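Local coordinates for alpha-galactosidase (Lactobacillus brevis, PDB 3MI6), which probably hydrolyses terminal, non-reducing alpha-D-galactose residues of alpha-D-galactosides such as galactose oligosaccharides and galactomannans, at residues 25-30 / 66-71; 57-62 / 83-88; 655-658 / 663-666; 682-687 / 732-737. All coordinates share one frame; numbering follows the deposited sequence.

The four contacts form two pairs at distant ends of the chain. Contacts 1 and 2 come first, centres about 10 Å apart. Their segments alternate along the chain, and they touch: F68 pairs with L61 through the backbone. In the N-terminal region, the long connection between strands 31-36 and 90-93 folds back on itself in contact 2 and meets the turn between strands 19-25 and 31-36 in contact 1. Contacts 3 and 4 follow much later, with centres about 7 Å apart. They share the antiparallel C-terminal sheet, where strands 663-670 and 728-736 are neighbours. The centres of contacts 1 and 3 are about 52 Å apart. The pairs are thus local features of N-terminal and C-terminal parts.

Contact 1: 25-30 / 66-71; sequences IMKNGE and PNFQPA
K27 and F68 mark the closest backbone approach, yet their CA atoms stay 8.9 Å apart, so the two loops meet through side chains alone. F68 does most of the reaching. Its CG lies anti to the backbone N (chi1 -163°), which sends the ring out to the tip of the opposite turn. Three residues gather round the far half of the ring, and all come to it obliquely. M26, a selenomethionine, brings its terminal methyl CE to 3.6 Å from F68 CZ. The CB of K27 is 4.0 Å from F68 CE2, while the rest of that lysine chain leads away. The amide of N28 lies across the end of the ring, its ND2 3.8 Å from F68 CE1 and its plane turned 54° from the ring plane. The turn itself is a type I beta turn from M26 to G29 with a G1 bulge at G29, closing the hairpin of strands 19-25 and 31-36. M26 N bonds to E30 O, and G29 N returns to M26 O at 2.7 Å. An Asx turn fixes the N28 amide: its OD1 accepts from E30 N at 3.0 Å, with the donor well above the carbonyl plane. A weak bond from N28 ND2 to E30 OE1 adds a second tie. Beyond the two segments, M26 also rests on M50.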
loop_
_atom_site.group_PDB
_atom_site.type_symbol
_atom_site.label_atom_id
_atom_site.label_comp_id
_atom_site.label_asym_id
_atom_site.label_seq_id
_atom_site.Cartn_x
_atom_site.Cartn_y
_atom_site.Cartn_z
ATOM N N ILE D 25 27.855 -6.436 30.430
ATOM C CA ILE D 25 27.896 -7.744 31.075
ATOM C C ILE D 25 26.856 -7.766 32.179
ATOM O O ILE D 25 26.718 -6.810 32.948
ATOM C CB ILE D 25 29.275 -8.070 31.647
ATOM C CG1 ILE D 25 30.313 -8.087 30.530
ATOM C CG2 ILE D 25 29.253 -9.420 32.316
ATOM C CD1 ILE D 25 29.988 -9.071 29.419
HETATM N N MSE D 26 26.120 -8.860 32.262
HETATM C CA MSE D 26 24.947 -8.884 33.112
HETATM C C MSE D 26 25.014 -9.829 34.312
HETATM O O MSE D 26 25.935 -10.645 34.454
HETATM C CB MSE D 26 23.728 -9.212 32.267
HETATM C CG MSE D 26 23.511 -8.226 31.133
HETATM SE SE MSE D 26 21.641 -8.263 30.640
HETATM C CE MSE D 26 21.451 -10.151 30.129
ATOM N N LYS D 27 24.017 -9.687 35.177
ATOM C CA LYS D 27 23.884 -10.490 36.382
ATOM C C LYS D 27 24.309 -11.946 36.157
ATOM O O LYS D 27 25.119 -12.483 36.912
ATOM C CB LYS D 27 22.439 -10.404 36.876
ATOM C CG LYS D 27 22.165 -11.077 38.192
ATOM C CD LYS D 27 20.664 -11.098 38.502
ATOM C CE LYS D 27 20.105 -9.705 38.837
ATOM N NZ LYS D 27 20.581 -9.183 40.155
ATOM N N ASN D 28 23.786 -12.581 35.113
ATOM C CA ASN D 28 24.059 -13.999 34.897
ATOM C C ASN D 28 25.352 -14.289 34.156
ATOM O O ASN D 28 25.646 -15.445 33.870
ATOM C CB ASN D 28 22.918 -14.674 34.158
ATOM C CG ASN D 28 22.876 -14.298 32.696
ATOM O OD1 ASN D 28 23.510 -13.327 32.266
ATOM N ND2 ASN D 28 22.118 -15.064 31.918
ATOM N N GLY D 29 26.108 -13.242 33.837
ATOM C CA GLY D 29 27.413 -13.394 33.220
ATOM C C GLY D 29 27.439 -13.248 31.711
ATOM O O GLY D 29 28.520 -13.177 31.114
ATOM N N GLU D 30 26.257 -13.223 31.090
ATOM C CA GLU D 30 26.140 -13.051 29.638
ATOM C C GLU D 30 26.090 -11.578 29.277
ATOM O O GLU D 30 25.713 -10.745 30.099
ATOM C CB GLU D 30 24.902 -13.768 29.084
ATOM C CG GLU D 30 25.094 -15.255 28.862
ATOM C CD GLU D 30 23.822 -15.960 28.409
ATOM O OE1 GLU D 30 22.937 -16.218 29.255
ATOM O OE2 GLU D 30 23.703 -16.268 27.199
ATOM N N PRO D 66 12.751 -13.305 39.602
ATOM C CA PRO D 66 11.644 -13.722 38.732
ATOM C C PRO D 66 11.635 -12.895 37.451
ATOM O O PRO D 66 11.255 -13.386 36.393
ATOM C CB PRO D 66 10.391 -13.411 39.568
ATOM C CG PRO D 66 10.869 -13.337 40.978
ATOM C CD PRO D 66 12.267 -12.781 40.892
ATOM N N ASN D 67 12.082 -11.651 37.557
ATOM C CA ASN D 67 11.967 -10.708 36.462
ATOM C C ASN D 67 13.149 -10.745 35.500
ATOM O O ASN D 67 13.139 -10.064 34.473
ATOM C CB ASN D 67 11.749 -9.286 37.002
ATOM C CG ASN D 67 10.578 -9.191 37.996
ATOM O OD1 ASN D 67 10.454 -8.200 38.717
ATOM N ND2 ASN D 67 9.727 -10.214 38.033
ATOM N N PHE D 68 14.174 -11.520 35.826
ATOM C CA PHE D 68 15.235 -11.769 34.859
ATOM C C PHE D 68 14.756 -12.882 33.938
ATOM O O PHE D 68 14.708 -14.041 34.333
ATOM C CB PHE D 68 16.545 -12.155 35.548
ATOM C CG PHE D 68 17.760 -12.027 34.665
ATOM C CD1 PHE D 68 18.080 -13.017 33.756
ATOM C CD2 PHE D 68 18.592 -10.922 34.760
ATOM C CE1 PHE D 68 19.206 -12.905 32.948
ATOM C CE2 PHE D 68 19.717 -10.798 33.955
ATOM C CZ PHE D 68 20.026 -11.789 33.049
ATOM N N GLN D 69 14.366 -12.512 32.721
ATOM C CA GLN D 69 13.799 -13.453 31.756
ATOM C C GLN D 69 14.453 -13.260 30.399
ATOM O O GLN D 69 14.265 -12.220 29.764
ATOM C CB GLN D 69 12.283 -13.265 31.643
ATOM C CG GLN D 69 11.535 -13.624 32.917
ATOM C CD GLN D 69 10.040 -13.347 32.845
ATOM O OE1 GLN D 69 9.218 -14.269 32.908
ATOM N NE2 GLN D 69 9.682 -12.076 32.727
ATOM N N PRO D 70 15.231 -14.262 29.952
ATOM C CA PRO D 70 15.979 -14.195 28.686
ATOM C C PRO D 70 15.101 -13.902 27.455
ATOM O O PRO D 70 15.629 -13.369 26.473
ATOM C CB PRO D 70 16.610 -15.586 28.578
ATOM C CG PRO D 70 16.694 -16.071 29.995
ATOM C CD PRO D 70 15.475 -15.525 30.674
ATOM N N ALA D 71 13.807 -14.239 27.511
ATOM C CA ALA D 71 12.851 -13.956 26.424
ATOM C C ALA D 71 12.604 -12.461 26.172
ATOM O O ALA D 71 12.266 -12.061 25.056
ATOM C CB ALA D 71 11.517 -14.669 26.677
#

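Contact 2: 57-62 / 83-88; sequences ATPSLN and GDFRQP
P59 packs on both G83 and F85, and its ring can be followed atom by atom. The CB comes first, 4.2 Å from G83 CA. The next atom, CG, spans the two partners: it keeps a similar distance from G83 CA and is 4.3 Å from F85 CE2. The last, CD, also lies 4.3 Å from F85 CE2, near the plane of the phenyl ring and at its edge. The proline thus sits against the rim of F85, not over its face. G83 lets the chains come this close, with its CA 5.3 Å from that of P59. A side chain on G83 would point into the proline. Its positive phi (115°) would also jam a CB against the preceding carbonyl. T58 adds a loose contact, its OG1 4.1 Å from G83 O.

The 83-88 loop is braced from within. D84 OD1 receives two donors. R86 N comes from above the carboxylate plane at 3.2 Å. R86 NE makes a salt bridge to the syn lone pair of D84 OD1 at 3.0 Å. The other oxygen, D84 OD2, pairs with R271, so the carboxylate is tied on both oxygens.

A second subunit covers this site, with its R482 against P59, its A484 against F85 and its W200, predicted to bind substrate, against A57. Within one long connection of the N-terminal region, an Asx turn at D84, braced by the R86 salt bridge, lies beside a proline-glycine contact at a subunit interface.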
loop_
_atom_site.group_PDB
_atom_site.type_symbol
_atom_site.label_atom_id
_atom_site.label_comp_id
_atom_site.label_asym_id
_atom_site.label_seq_id
_atom_site.Cartn_x
_atom_site.Cartn_y
_atom_site.Cartn_z
ATOM N N ALA D 57 4.381 -16.774 31.649
ATOM C CA ALA D 57 4.521 -17.962 30.805
ATOM C C ALA D 57 5.864 -18.043 30.091
ATOM O O ALA D 57 5.941 -18.496 28.949
ATOM C CB ALA D 57 3.379 -18.039 29.800
ATOM N N THR D 58 6.910 -17.598 30.772
ATOM C CA THR D 58 8.264 -17.669 30.246
ATOM C C THR D 58 9.269 -17.751 31.394
ATOM O O THR D 58 9.176 -17.014 32.381
ATOM C CB THR D 58 8.582 -16.494 29.260
ATOM O OG1 THR D 58 9.876 -16.681 28.668
ATOM C CG2 THR D 58 8.521 -15.139 29.946
ATOM N N PRO D 59 10.235 -18.662 31.267
ATOM C CA PRO D 59 11.210 -18.947 32.326
ATOM C C PRO D 59 11.985 -17.719 32.817
ATOM O O PRO D 59 12.205 -16.776 32.056
ATOM C CB PRO D 59 12.161 -19.945 31.660
ATOM C CG PRO D 59 11.330 -20.588 30.579
ATOM C CD PRO D 59 10.416 -19.518 30.082
ATOM N N SER D 60 12.381 -17.744 34.089
ATOM C CA SER D 60 13.244 -16.721 34.664
ATOM C C SER D 60 14.541 -17.396 35.070
ATOM O O SER D 60 14.579 -18.621 35.206
ATOM C CB SER D 60 12.594 -16.086 35.894
ATOM O OG SER D 60 11.210 -15.837 35.693
ATOM N N LEU D 61 15.596 -16.601 35.266
ATOM C CA LEU D 61 16.901 -17.117 35.674
ATOM C C LEU D 61 16.766 -18.087 36.844
ATOM O O LEU D 61 17.094 -19.269 36.720
ATOM C CB LEU D 61 17.840 -15.979 36.065
ATOM C CG LEU D 61 19.331 -16.227 35.821
ATOM C CD1 LEU D 61 20.155 -15.295 36.695
ATOM C CD2 LEU D 61 19.701 -17.676 36.081
ATOM N N ASN D 62 16.293 -17.580 37.978
ATOM C CA ASN D 62 16.037 -18.416 39.148
ATOM C C ASN D 62 14.929 -17.848 40.026
ATOM O O ASN D 62 14.099 -17.074 39.555
ATOM C CB ASN D 62 17.321 -18.653 39.950
ATOM C CG ASN D 62 18.124 -17.383 40.156
ATOM O OD1 ASN D 62 17.580 -16.345 40.532
ATOM N ND2 ASN D 62 19.430 -17.459 39.909
ATOM N N GLY D 83 16.058 -20.346 28.377
ATOM C CA GLY D 83 14.889 -19.489 28.563
ATOM C C GLY D 83 14.600 -18.592 27.371
ATOM O O GLY D 83 13.515 -18.040 27.224
ATOM N N ASP D 84 15.600 -18.445 26.517
ATOM C CA ASP D 84 15.432 -17.763 25.251
ATOM C C ASP D 84 15.027 -18.784 24.212
ATOM O O ASP D 84 15.682 -19.824 24.056
ATOM C CB ASP D 84 16.742 -17.104 24.825
ATOM C CG ASP D 84 16.533 -16.006 23.810
ATOM O OD1 ASP D 84 15.386 -15.862 23.332
ATOM O OD2 ASP D 84 17.503 -15.281 23.497
ATOM N N PHE D 85 13.947 -18.496 23.496
ATOM C CA PHE D 85 13.478 -19.411 22.461
ATOM C C PHE D 85 13.634 -18.866 21.037
ATOM O O PHE D 85 13.313 -19.541 20.062
ATOM C CB PHE D 85 12.057 -19.876 22.758
ATOM C CG PHE D 85 11.969 -20.775 23.949
ATOM C CD1 PHE D 85 12.378 -22.108 23.861
ATOM C CD2 PHE D 85 11.507 -20.294 25.171
ATOM C CE1 PHE D 85 12.314 -22.953 24.958
ATOM C CE2 PHE D 85 11.436 -21.140 26.280
ATOM C CZ PHE D 85 11.843 -22.471 26.169
ATOM N N ARG D 86 14.163 -17.653 20.927
ATOM C CA ARG D 86 14.531 -17.117 19.635
ATOM C C ARG D 86 15.676 -17.922 19.053
ATOM O O ARG D 86 16.194 -18.827 19.696
ATOM C CB ARG D 86 14.922 -15.660 19.771
ATOM C CG ARG D 86 13.758 -14.793 20.101
ATOM C CD ARG D 86 14.224 -13.404 20.438
ATOM N NE ARG D 86 14.725 -13.341 21.799
ATOM C CZ ARG D 86 15.218 -12.249 22.367
ATOM N NH1 ARG D 86 15.286 -11.107 21.689
ATOM N NH2 ARG D 86 15.646 -12.301 23.622
ATOM N N GLN D 87 16.059 -17.608 17.825
ATOM C CA GLN D 87 17.145 -18.325 17.191
ATOM C C GLN D 87 18.437 -17.971 17.892
ATOM O O GLN D 87 18.598 -16.852 18.338
ATOM C CB GLN D 87 17.210 -17.995 15.699
ATOM C CG GLN D 87 16.162 -18.738 14.882
ATOM C CD GLN D 87 16.248 -20.267 15.040
ATOM O OE1 GLN D 87 17.079 -20.938 14.403
ATOM N NE2 GLN D 87 15.380 -20.821 15.888
ATOM N N PRO D 88 19.350 -18.935 18.029
ATOM C CA PRO D 88 20.611 -18.661 18.724
ATOM C C PRO D 88 21.709 -18.236 17.778
ATOM O O PRO D 88 21.625 -18.494 16.585
ATOM C CB PRO D 88 20.964 -20.014 19.339
ATOM C CG PRO D 88 20.397 -20.990 18.403
ATOM C CD PRO D 88 19.131 -20.379 17.841
#

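Contact 3: 655-658 / 663-666; sequences QVVS and QAIA
S658 OG has several polar partners. It accepts from Q663 N across the hairpin at 3.1 Å, is hydrogen-bonded to D660 OD1 in the connecting turn, and takes a weak bond from K662 N. The hydroxyl sits between the backbone N and the carbonyl carbon (chi1 63°), which turns it toward the opposite strand. The backbone of S658 bonds as well: its N meets Q663 O at 3.2 Å, almost straight at 177°. With alanine at S658, Q663 N would probably lose its mate, and D660 its tie to this hydroxyl.

Further in, strands 651-657 and 663-670 run antiparallel. V656 and I665 form a hydrogen-bonded pair. V656 N reaches I665 O at 3.0 Å, and I665 N reaches V656 O at 3.1 Å in the carbonyl plane. On their face, V656 CG2 lies 4.2 Å from I665 CB, and both side chains also touch L632 of helix 630-635. The other face carries the non-hydrogen-bonded pairs Q655 with A666 and V657 with A664. There Q655 CG lies 3.8 Å from A666 CB, and V657 CG2 packs more loosely on A664 CB at 4.3 Å. F684 lies against Q655 and A666 on this face.

The chemistry implies a hairpin held by backbone bonds within the sheet and by one serine hydroxyl at its turn.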
loop_
_atom_site.group_PDB
_atom_site.type_symbol
_atom_site.label_atom_id
_atom_site.label_comp_id
_atom_site.label_asym_id
_atom_site.label_seq_id
_atom_site.Cartn_x
_atom_site.Cartn_y
_atom_site.Cartn_z
ATOM N N GLN D 655 24.971 9.289 -10.431
ATOM C CA GLN D 655 25.996 10.314 -10.482
ATOM C C GLN D 655 27.269 9.899 -9.738
ATOM O O GLN D 655 27.201 9.349 -8.642
ATOM C CB GLN D 655 25.433 11.594 -9.857
ATOM C CG GLN D 655 26.120 12.873 -10.288
ATOM C CD GLN D 655 25.547 14.115 -9.607
ATOM O OE1 GLN D 655 26.233 15.128 -9.440
ATOM N NE2 GLN D 655 24.291 14.032 -9.204
ATOM N N VAL D 656 28.429 10.167 -10.327
ATOM C CA VAL D 656 29.685 10.081 -9.582
ATOM C C VAL D 656 30.278 11.477 -9.381
ATOM O O VAL D 656 30.274 12.296 -10.309
ATOM C CB VAL D 656 30.716 9.189 -10.287
ATOM C CG1 VAL D 656 30.307 7.750 -10.197
ATOM C CG2 VAL D 656 30.869 9.607 -11.734
ATOM N N VAL D 657 30.770 11.738 -8.167
ATOM C CA VAL D 657 31.295 13.049 -7.790
ATOM C C VAL D 657 32.726 12.917 -7.257
ATOM O O VAL D 657 33.037 12.002 -6.480
ATOM C CB VAL D 657 30.409 13.727 -6.695
ATOM C CG1 VAL D 657 30.870 15.136 -6.406
ATOM C CG2 VAL D 657 28.942 13.735 -7.098
ATOM N N SER D 658 33.588 13.838 -7.677
ATOM C CA SER D 658 34.966 13.911 -7.196
ATOM C C SER D 658 35.104 14.269 -5.697
ATOM O O SER D 658 34.118 14.632 -5.033
ATOM C CB SER D 658 35.727 14.917 -8.040
ATOM O OG SER D 658 35.163 16.194 -7.867
ATOM N N GLN D 663 34.035 18.243 -9.920
ATOM C CA GLN D 663 33.684 17.549 -11.143
ATOM C C GLN D 663 32.622 16.513 -10.854
ATOM O O GLN D 663 32.554 15.986 -9.737
ATOM C CB GLN D 663 34.910 16.892 -11.785
ATOM C CG GLN D 663 35.935 17.869 -12.374
ATOM C CD GLN D 663 36.510 17.379 -13.710
ATOM O OE1 GLN D 663 36.122 17.867 -14.788
ATOM N NE2 GLN D 663 37.429 16.403 -13.645
ATOM N N ALA D 664 31.769 16.245 -11.843
ATOM C CA ALA D 664 30.761 15.196 -11.701
ATOM C C ALA D 664 30.294 14.708 -13.050
ATOM O O ALA D 664 30.283 15.464 -14.011
ATOM C CB ALA D 664 29.580 15.669 -10.874
ATOM N N ILE D 665 29.931 13.430 -13.122
ATOM C CA ILE D 665 29.199 12.924 -14.266
ATOM C C ILE D 665 27.904 12.249 -13.839
ATOM O O ILE D 665 27.907 11.321 -13.037
ATOM C CB ILE D 665 30.040 11.979 -15.091
ATOM C CG1 ILE D 665 31.111 12.782 -15.837
ATOM C CG2 ILE D 665 29.172 11.231 -16.079
ATOM C CD1 ILE D 665 32.091 11.940 -16.635
ATOM N N ALA D 666 26.794 12.749 -14.373
ATOM C CA ALA D 666 25.468 12.192 -14.124
ATOM C C ALA D 666 24.974 11.480 -15.374
ATOM O O ALA D 666 25.435 11.741 -16.482
ATOM C CB ALA D 666 24.497 13.294 -13.727
#

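Contact 4: 682-687 / 732-737; sequences FYFKGL and FVVTAI
Aromatic pairs form one part of this contact, and F732 takes part in two of them. Its ring lies nearly parallel to that of F682, with the planes at 7°. The rings are offset, with centroids 5.2 Å apart, and share little of their faces; F682 CD2 comes 4.1 Å from F732 CE2. F684 meets F732 differently. It turns its edge toward the face of F732, offset, with the planes at 78° and the centroids 5.7 Å apart. F684 CZ is also 3.9 Å from F732 CB, which sits near the plane of the F684 ring. Within the 682-687 loop, F682 places its CE2 over the centre of one face of F684, 3.6 Å above the plane. The three phenylalanines thus form an aromatic cluster, with each ring touching the other two.

Aliphatic contact adds V734. Its CG2 comes obliquely to F684, 3.6 Å from CE2. V734 CG1 is anti to the backbone N (chi1 179°), which leaves CG2 as the branch that meets the ring. A serine in place of F684 would probably open a gap between F682 and V734 and leave the F732 face without its edge partner.

F732 and V734 belong to strand 728-736 of the C-terminal sheet, which runs between strands 663-670 and 692-695. A666 of strand 663-670 lies against all three phenylalanines. V714 of strand 712-714 touches F682 and F732, and Y712 touches F684, so the loop packs its aromatic side chains between the sheet and this short strand.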
loop_
_atom_site.group_PDB
_atom_site.type_symbol
_atom_site.label_atom_id
_atom_site.label_comp_id
_atom_site.label_asym_id
_atom_site.label_seq_id
_atom_site.Cartn_x
_atom_site.Cartn_y
_atom_site.Cartn_z
ATOM N N PHE D 682 15.935 16.851 -14.295
ATOM C CA PHE D 682 16.936 16.059 -13.604
ATOM C C PHE D 682 17.483 16.758 -12.348
ATOM O O PHE D 682 17.937 17.888 -12.427
ATOM C CB PHE D 682 18.080 15.756 -14.563
ATOM C CG PHE D 682 19.105 14.855 -13.975
ATOM C CD1 PHE D 682 18.764 13.566 -13.599
ATOM C CD2 PHE D 682 20.395 15.290 -13.780
ATOM C CE1 PHE D 682 19.696 12.724 -13.047
ATOM C CE2 PHE D 682 21.330 14.457 -13.222
ATOM C CZ PHE D 682 20.981 13.168 -12.851
ATOM N N TYR D 683 17.448 16.098 -11.196
ATOM C CA TYR D 683 17.968 16.719 -9.969
ATOM C C TYR D 683 19.338 16.186 -9.530
ATOM O O TYR D 683 19.420 15.142 -8.873
ATOM C CB TYR D 683 16.999 16.531 -8.798
ATOM C CG TYR D 683 15.692 17.230 -8.947
ATOM C CD1 TYR D 683 14.631 16.617 -9.604
ATOM C CD2 TYR D 683 15.493 18.512 -8.416
ATOM C CE1 TYR D 683 13.407 17.267 -9.739
ATOM C CE2 TYR D 683 14.271 19.167 -8.545
ATOM C CZ TYR D 683 13.241 18.537 -9.207
ATOM O OH TYR D 683 12.033 19.158 -9.338
ATOM N N PHE D 684 20.411 16.896 -9.853
ATOM C CA PHE D 684 21.733 16.474 -9.383
ATOM C C PHE D 684 21.774 16.344 -7.851
ATOM O O PHE D 684 21.036 17.035 -7.129
ATOM C CB PHE D 684 22.815 17.444 -9.861
ATOM C CG PHE D 684 22.943 17.519 -11.357
ATOM C CD1 PHE D 684 22.038 18.253 -12.108
ATOM C CD2 PHE D 684 23.972 16.860 -12.017
ATOM C CE1 PHE D 684 22.153 18.329 -13.482
ATOM C CE2 PHE D 684 24.081 16.926 -13.393
ATOM C CZ PHE D 684 23.173 17.653 -14.126
ATOM N N LYS D 685 22.621 15.436 -7.369
ATOM C CA LYS D 685 22.957 15.355 -5.952
ATOM C C LYS D 685 24.479 15.459 -5.779
ATOM O O LYS D 685 25.248 15.351 -6.743
ATOM C CB LYS D 685 22.463 14.042 -5.331
ATOM C CG LYS D 685 21.145 13.505 -5.860
ATOM C CD LYS D 685 19.994 14.420 -5.562
ATOM C CE LYS D 685 18.915 13.706 -4.798
ATOM N NZ LYS D 685 17.604 13.915 -5.460
ATOM N N GLY D 686 24.906 15.685 -4.542
ATOM C CA GLY D 686 26.309 15.641 -4.195
ATOM C C GLY D 686 27.177 16.830 -4.559
ATOM O O GLY D 686 28.397 16.720 -4.533
ATOM N N LEU D 687 26.588 17.966 -4.885
ATOM C CA LEU D 687 27.401 19.116 -5.268
ATOM C C LEU D 687 27.538 20.123 -4.141
ATOM O O LEU D 687 26.821 20.067 -3.147
ATOM C CB LEU D 687 26.812 19.816 -6.497
ATOM C CG LEU D 687 26.705 19.005 -7.782
ATOM C CD1 LEU D 687 26.100 19.891 -8.840
ATOM C CD2 LEU D 687 28.060 18.465 -8.218
ATOM N N PHE D 732 25.636 13.901 -18.486
ATOM C CA PHE D 732 25.817 15.250 -17.990
ATOM C C PHE D 732 27.195 15.417 -17.336
ATOM O O PHE D 732 27.390 15.032 -16.181
ATOM C CB PHE D 732 24.751 15.543 -16.947
ATOM C CG PHE D 732 23.353 15.472 -17.474
ATOM C CD1 PHE D 732 22.808 16.530 -18.184
ATOM C CD2 PHE D 732 22.562 14.360 -17.235
ATOM C CE1 PHE D 732 21.511 16.465 -18.656
ATOM C CE2 PHE D 732 21.255 14.303 -17.712
ATOM C CZ PHE D 732 20.738 15.344 -18.422
ATOM N N VAL D 733 28.145 15.991 -18.070
ATOM C CA VAL D 733 29.466 16.293 -17.526
ATOM C C VAL D 733 29.472 17.651 -16.817
ATOM O O VAL D 733 29.259 18.696 -17.442
ATOM C CB VAL D 733 30.512 16.324 -18.641
ATOM C CG1 VAL D 733 31.887 16.593 -18.074
ATOM C CG2 VAL D 733 30.484 15.025 -19.430
ATOM N N VAL D 734 29.723 17.631 -15.514
ATOM C CA VAL D 734 29.632 18.838 -14.700
ATOM C C VAL D 734 31.006 19.368 -14.338
ATOM O O VAL D 734 31.780 18.692 -13.680
ATOM C CB VAL D 734 28.851 18.577 -13.406
ATOM C CG1 VAL D 734 28.777 19.835 -12.568
ATOM C CG2 VAL D 734 27.461 18.067 -13.724
ATOM N N THR D 735 31.307 20.583 -14.781
ATOM C CA THR D 735 32.597 21.206 -14.503
ATOM C C THR D 735 32.421 22.437 -13.631
ATOM O O THR D 735 31.588 23.298 -13.919
ATOM C CB THR D 735 33.308 21.685 -15.796
ATOM O OG1 THR D 735 33.494 20.590 -16.694
ATOM C CG2 THR D 735 34.670 22.303 -15.470
ATOM N N ALA D 736 33.230 22.528 -12.584
ATOM C CA ALA D 736 33.281 23.737 -11.774
ATOM C C ALA D 736 33.947 24.911 -12.516
ATOM O O ALA D 736 34.996 24.760 -13.165
ATOM C CB ALA D 736 33.986 23.460 -10.440
ATOM N N ILE D 737 33.312 26.073 -12.431
ATOM C CA ILE D 737 33.928 27.305 -12.884
ATOM C C ILE D 737 34.807 27.850 -11.757
ATOM O O ILE D 737 34.314 28.210 -10.679
ATOM C CB ILE D 737 32.872 28.368 -13.317
ATOM C CG1 ILE D 737 32.162 27.933 -14.596
ATOM C CG2 ILE D 737 33.527 29.725 -13.582
ATOM C CD1 ILE D 737 31.660 29.107 -15.449
#